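Local coordinates for protein KLLA0F20702p (Kluyveromyces lactis, PDB 5Y5A) that is the yeast telomerase subunit Est1, which probably recruits telomerase to chromosome ends by binding the telomere protein Cdc13, at residues Y482-M487 against F496-F501. Numbering follows the deposited sequence.
Sequences YEEDIM and FTLSDF
Asp-485, in the short helix 483-487, faces Leu-498 of the irregular segment 496-501 with their CA atoms 6.3 Å apart, and no direct hydrogen bond joins the two backbones. The Leu-498 side chain runs toward the helix and lays CD1 against the Asp-485 carboxylate, 3.6 Å from OD1, while the same methyl meets the CG methylene of Glu-484 at 3.9 Å. Glu-484 bends at chi2 (-92°), which turns its carboxylate off and leaves the aliphatic part of the chain to the leucine.

One water bridges the two segments: it donates to Asp-485 OD1 (3.0 Å) and to Thr-497 OG1, and accepts from the backbone N-H of Leu-498. The other carboxylate oxygen, Asp-485 OD2, receives the N-H of Tyr-482 at 2.8 Å, on its anti side and 28° out of the carboxylate plane. With Tyr-482 at the N-cap, Asp-485 stands at N3 and supplies one half of a capping box.

Farther along, the tyrosine and Phe-501 rings meet obliquely, their planes 86° apart, with CE2 of Tyr-482 3.8 Å from CZ of Phe-501. Arg-427 of helix 421-433 forms salt bridges with Glu-484, Asp-485 OD1 and Asp-500, so a single arginine links both segments and would be expected to favour the charged form of these carboxylates. Arg-533 and Arg-478 add salt bridges to Glu-484 and to Asp-485 OD2, and the tyrosine hydroxyl is hydrogen-bonded to Ser-532 OG. The arrangement is a capped helical turn and its returning loop, held by arginine-carboxylate salt bridges against helices 421-433 and 526-546 in the Est1 DNA/RNA-binding domain, a member of the TPR clan; beside it, Thr-497 packs on an aromatic side chain of the bound peptide.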
ATOM      1  N   TYR A 482      15.536   4.979  -1.143  1.00 53.28           N
ATOM      2  CA  TYR A 482      15.009   6.103  -0.374  1.00 47.75           C
ATOM      3  C   TYR A 482      13.596   5.780   0.130  1.00 48.44           C
ATOM      4  O   TYR A 482      13.024   4.744  -0.232  1.00 42.06           O
ATOM      5  CB  TYR A 482      15.008   7.384  -1.217  1.00 42.10           C
ATOM      6  CG  TYR A 482      16.383   7.804  -1.699  1.00 49.52           C
ATOM      7  CD1 TYR A 482      17.525   7.464  -0.986  1.00 56.12           C
ATOM      8  CD2 TYR A 482      16.540   8.528  -2.873  1.00 45.69           C
ATOM      9  CE1 TYR A 482      18.783   7.836  -1.428  1.00 55.93           C
ATOM     10  CE2 TYR A 482      17.798   8.910  -3.320  1.00 48.23           C
ATOM     11  CZ  TYR A 482      18.911   8.557  -2.593  1.00 54.31           C
ATOM     12  OH  TYR A 482      20.158   8.925  -3.034  1.00 62.04           O
ATOM     13  N   GLU A 483      13.038   6.664   0.959  1.00 45.94           N
ATOM     14  CA  GLU A 483      11.746   6.413   1.598  1.00 45.01           C
ATOM     15  C   GLU A 483      10.678   6.055   0.580  1.00 39.74           C
ATOM     16  O   GLU A 483       9.958   5.068   0.750  1.00 45.57           O
ATOM     17  CB  GLU A 483      11.280   7.629   2.416  1.00 49.53           C
ATOM     18  CG  GLU A 483      12.062   7.884   3.707  1.00 58.40           C
ATOM     19  CD  GLU A 483      13.171   8.917   3.539  1.00 60.58           C
ATOM     20  OE1 GLU A 483      13.751   9.013   2.430  1.00 50.67           O
ATOM     21  OE2 GLU A 483      13.460   9.635   4.522  1.00 64.70           O
ATOM     22  N   GLU A 484      10.583   6.850  -0.482  1.00 40.93           N
ATOM     23  CA  GLU A 484       9.550   6.631  -1.487  1.00 40.74           C
ATOM     24  C   GLU A 484       9.791   5.325  -2.257  1.00 44.02           C
ATOM     25  O   GLU A 484       8.838   4.681  -2.688  1.00 37.29           O
ATOM     26  CB  GLU A 484       9.453   7.825  -2.450  1.00 40.34           C
ATOM     27  CG  GLU A 484      10.691   8.083  -3.318  1.00 42.54           C
ATOM     28  CD  GLU A 484      11.671   9.059  -2.690  1.00 45.80           C
ATOM     29  OE1 GLU A 484      12.300   9.831  -3.449  1.00 43.10           O
ATOM     30  OE2 GLU A 484      11.805   9.059  -1.442  1.00 45.50           O
ATOM     31  N   ASP A 485      11.051   4.926  -2.414  1.00 47.90           N
ATOM     32  CA  ASP A 485      11.358   3.648  -3.055  1.00 47.41           C
ATOM     33  C   ASP A 485      10.800   2.509  -2.213  1.00 49.00           C
ATOM     34  O   ASP A 485      10.095   1.629  -2.708  1.00 48.63           O
ATOM     35  CB  ASP A 485      12.872   3.454  -3.244  1.00 48.01           C
ATOM     36  CG  ASP A 485      13.508   4.527  -4.113  1.00 48.57           C
ATOM     37  OD1 ASP A 485      13.405   4.444  -5.349  1.00 52.51           O
ATOM     38  OD2 ASP A 485      14.133   5.446  -3.556  1.00 50.48           O
ATOM     39  N   ILE A 486      11.136   2.538  -0.930  1.00 46.92           N
ATOM     40  CA  ILE A 486      10.708   1.512   0.002  1.00 49.48           C
ATOM     41  C   ILE A 486       9.186   1.381   0.039  1.00 51.45           C
ATOM     42  O   ILE A 486       8.652   0.269   0.020  1.00 54.38           O
ATOM     43  CB  ILE A 486      11.222   1.803   1.418  1.00 50.94           C
ATOM     44  CG1 ILE A 486      12.749   1.904   1.417  1.00 50.57           C
ATOM     45  CG2 ILE A 486      10.762   0.721   2.388  1.00 48.80           C
ATOM     46  CD1 ILE A 486      13.327   2.420   2.721  1.00 46.19           C
ATOM     47  N   MET A 487       8.496   2.516   0.078  1.00 42.16           N
ATOM     48  CA  MET A 487       7.038   2.513   0.179  1.00 45.71           C
ATOM     49  C   MET A 487       6.379   1.848  -1.023  1.00 45.89           C
ATOM     50  O   MET A 487       5.361   1.174  -0.880  1.00 46.15           O
ATOM     51  CB  MET A 487       6.512   3.942   0.343  1.00 40.08           C
ATOM     52  CG  MET A 487       6.976   4.590   1.645  1.00 51.01           C
ATOM     53  SD  MET A 487       6.740   6.377   1.706  1.00 64.43           S
ATOM     54  CE  MET A 487       4.956   6.458   1.845  1.00 71.19           C
ATOM     55  N   PHE A 496       6.927  -1.950 -10.155  1.00 50.70           N
ATOM     56  CA  PHE A 496       7.431  -2.740  -9.028  1.00 45.58           C
ATOM     57  C   PHE A 496       8.683  -2.133  -8.410  1.00 43.57           C
ATOM     58  O   PHE A 496       9.087  -2.520  -7.311  1.00 41.21           O
ATOM     59  CB  PHE A 496       7.786  -4.163  -9.482  1.00 41.94           C
ATOM     60  CG  PHE A 496       6.666  -4.856 -10.205  1.00 45.58           C
ATOM     61  CD1 PHE A 496       5.374  -4.825  -9.690  1.00 46.88           C
ATOM     62  CD2 PHE A 496       6.885  -5.511 -11.409  1.00 49.66           C
ATOM     63  CE1 PHE A 496       4.324  -5.450 -10.351  1.00 41.19           C
ATOM     64  CE2 PHE A 496       5.832  -6.144 -12.077  1.00 49.26           C
ATOM     65  CZ  PHE A 496       4.546  -6.107 -11.538  1.00 38.19           C
ATOM     66  N   THR A 497       9.290  -1.174  -9.105  1.00 45.21           N
ATOM     67  CA  THR A 497      10.441  -0.455  -8.558  1.00 47.72           C
ATOM     68  C   THR A 497      10.619   0.857  -9.343  1.00 47.58           C
ATOM     69  O   THR A 497      10.443   0.888 -10.562  1.00 49.13           O
ATOM     70  CB  THR A 497      11.749  -1.297  -8.552  1.00 54.33           C
ATOM     71  OG1 THR A 497      12.791  -0.582  -7.882  1.00 58.19           O
ATOM     72  CG2 THR A 497      12.194  -1.657  -9.974  1.00 55.43           C
ATOM     73  N   LEU A 498      10.923   1.948  -8.643  1.00 43.38           N
ATOM     74  CA  LEU A 498      11.156   3.228  -9.316  1.00 41.60           C
ATOM     75  C   LEU A 498      12.443   3.159 -10.140  1.00 48.88           C
ATOM     76  O   LEU A 498      13.543   3.079  -9.591  1.00 51.93           O
ATOM     77  CB  LEU A 498      11.231   4.374  -8.306  1.00 42.34           C
ATOM     78  CG  LEU A 498      10.084   4.434  -7.295  1.00 43.76           C
ATOM     79  CD1 LEU A 498      10.219   5.639  -6.366  1.00 40.10           C
ATOM     80  CD2 LEU A 498       8.733   4.441  -8.008  1.00 41.93           C
ATOM     81  N   SER A 499      12.301   3.201 -11.462  1.00 52.27           N
ATOM     82  CA  SER A 499      13.421   2.958 -12.363  1.00 53.03           C
ATOM     83  C   SER A 499      14.061   4.227 -12.968  1.00 53.63           C
ATOM     84  O   SER A 499      14.623   4.169 -14.063  1.00 47.60           O
ATOM     85  CB  SER A 499      12.964   2.031 -13.496  1.00 56.46           C
ATOM     86  OG  SER A 499      11.910   2.624 -14.244  1.00 57.26           O
ATOM     87  N   ASP A 500      13.983   5.359 -12.270  1.00 50.25           N
ATOM     88  CA  ASP A 500      14.653   6.569 -12.744  1.00 48.73           C
ATOM     89  C   ASP A 500      16.156   6.511 -12.459  1.00 48.03           C
ATOM     90  O   ASP A 500      16.963   6.902 -13.295  1.00 49.81           O
ATOM     91  CB  ASP A 500      14.041   7.827 -12.124  1.00 44.82           C
ATOM     92  CG  ASP A 500      13.779   7.685 -10.633  1.00 50.44           C
ATOM     93  OD1 ASP A 500      14.228   6.687 -10.027  1.00 56.38           O
ATOM     94  OD2 ASP A 500      13.116   8.581 -10.068  1.00 51.19           O
ATOM     95  N   PHE A 501      16.533   6.020 -11.285  1.00 48.46           N
ATOM     96  CA  PHE A 501      17.933   5.726 -11.007  1.00 56.52           C
ATOM     97  C   PHE A 501      18.361   4.482 -11.768  1.00 64.37           C
ATOM     98  O   PHE A 501      17.521   3.688 -12.192  1.00 66.71           O
ATOM     99  CB  PHE A 501      18.176   5.494  -9.514  1.00 53.50           C
ATOM    100  CG  PHE A 501      18.158   6.738  -8.685  1.00 49.93           C
ATOM    101  CD1 PHE A 501      19.298   7.522  -8.558  1.00 54.98           C
ATOM    102  CD2 PHE A 501      17.012   7.113  -8.009  1.00 38.65           C
ATOM    103  CE1 PHE A 501      19.289   8.667  -7.778  1.00 49.74           C
ATOM    104  CE2 PHE A 501      16.992   8.252  -7.236  1.00 45.42           C
ATOM    105  CZ  PHE A 501      18.132   9.030  -7.114  1.00 49.63           C
TER
HETATM  106  O   HOH W   1      12.579   1.676  -6.153  1.00 52.31           O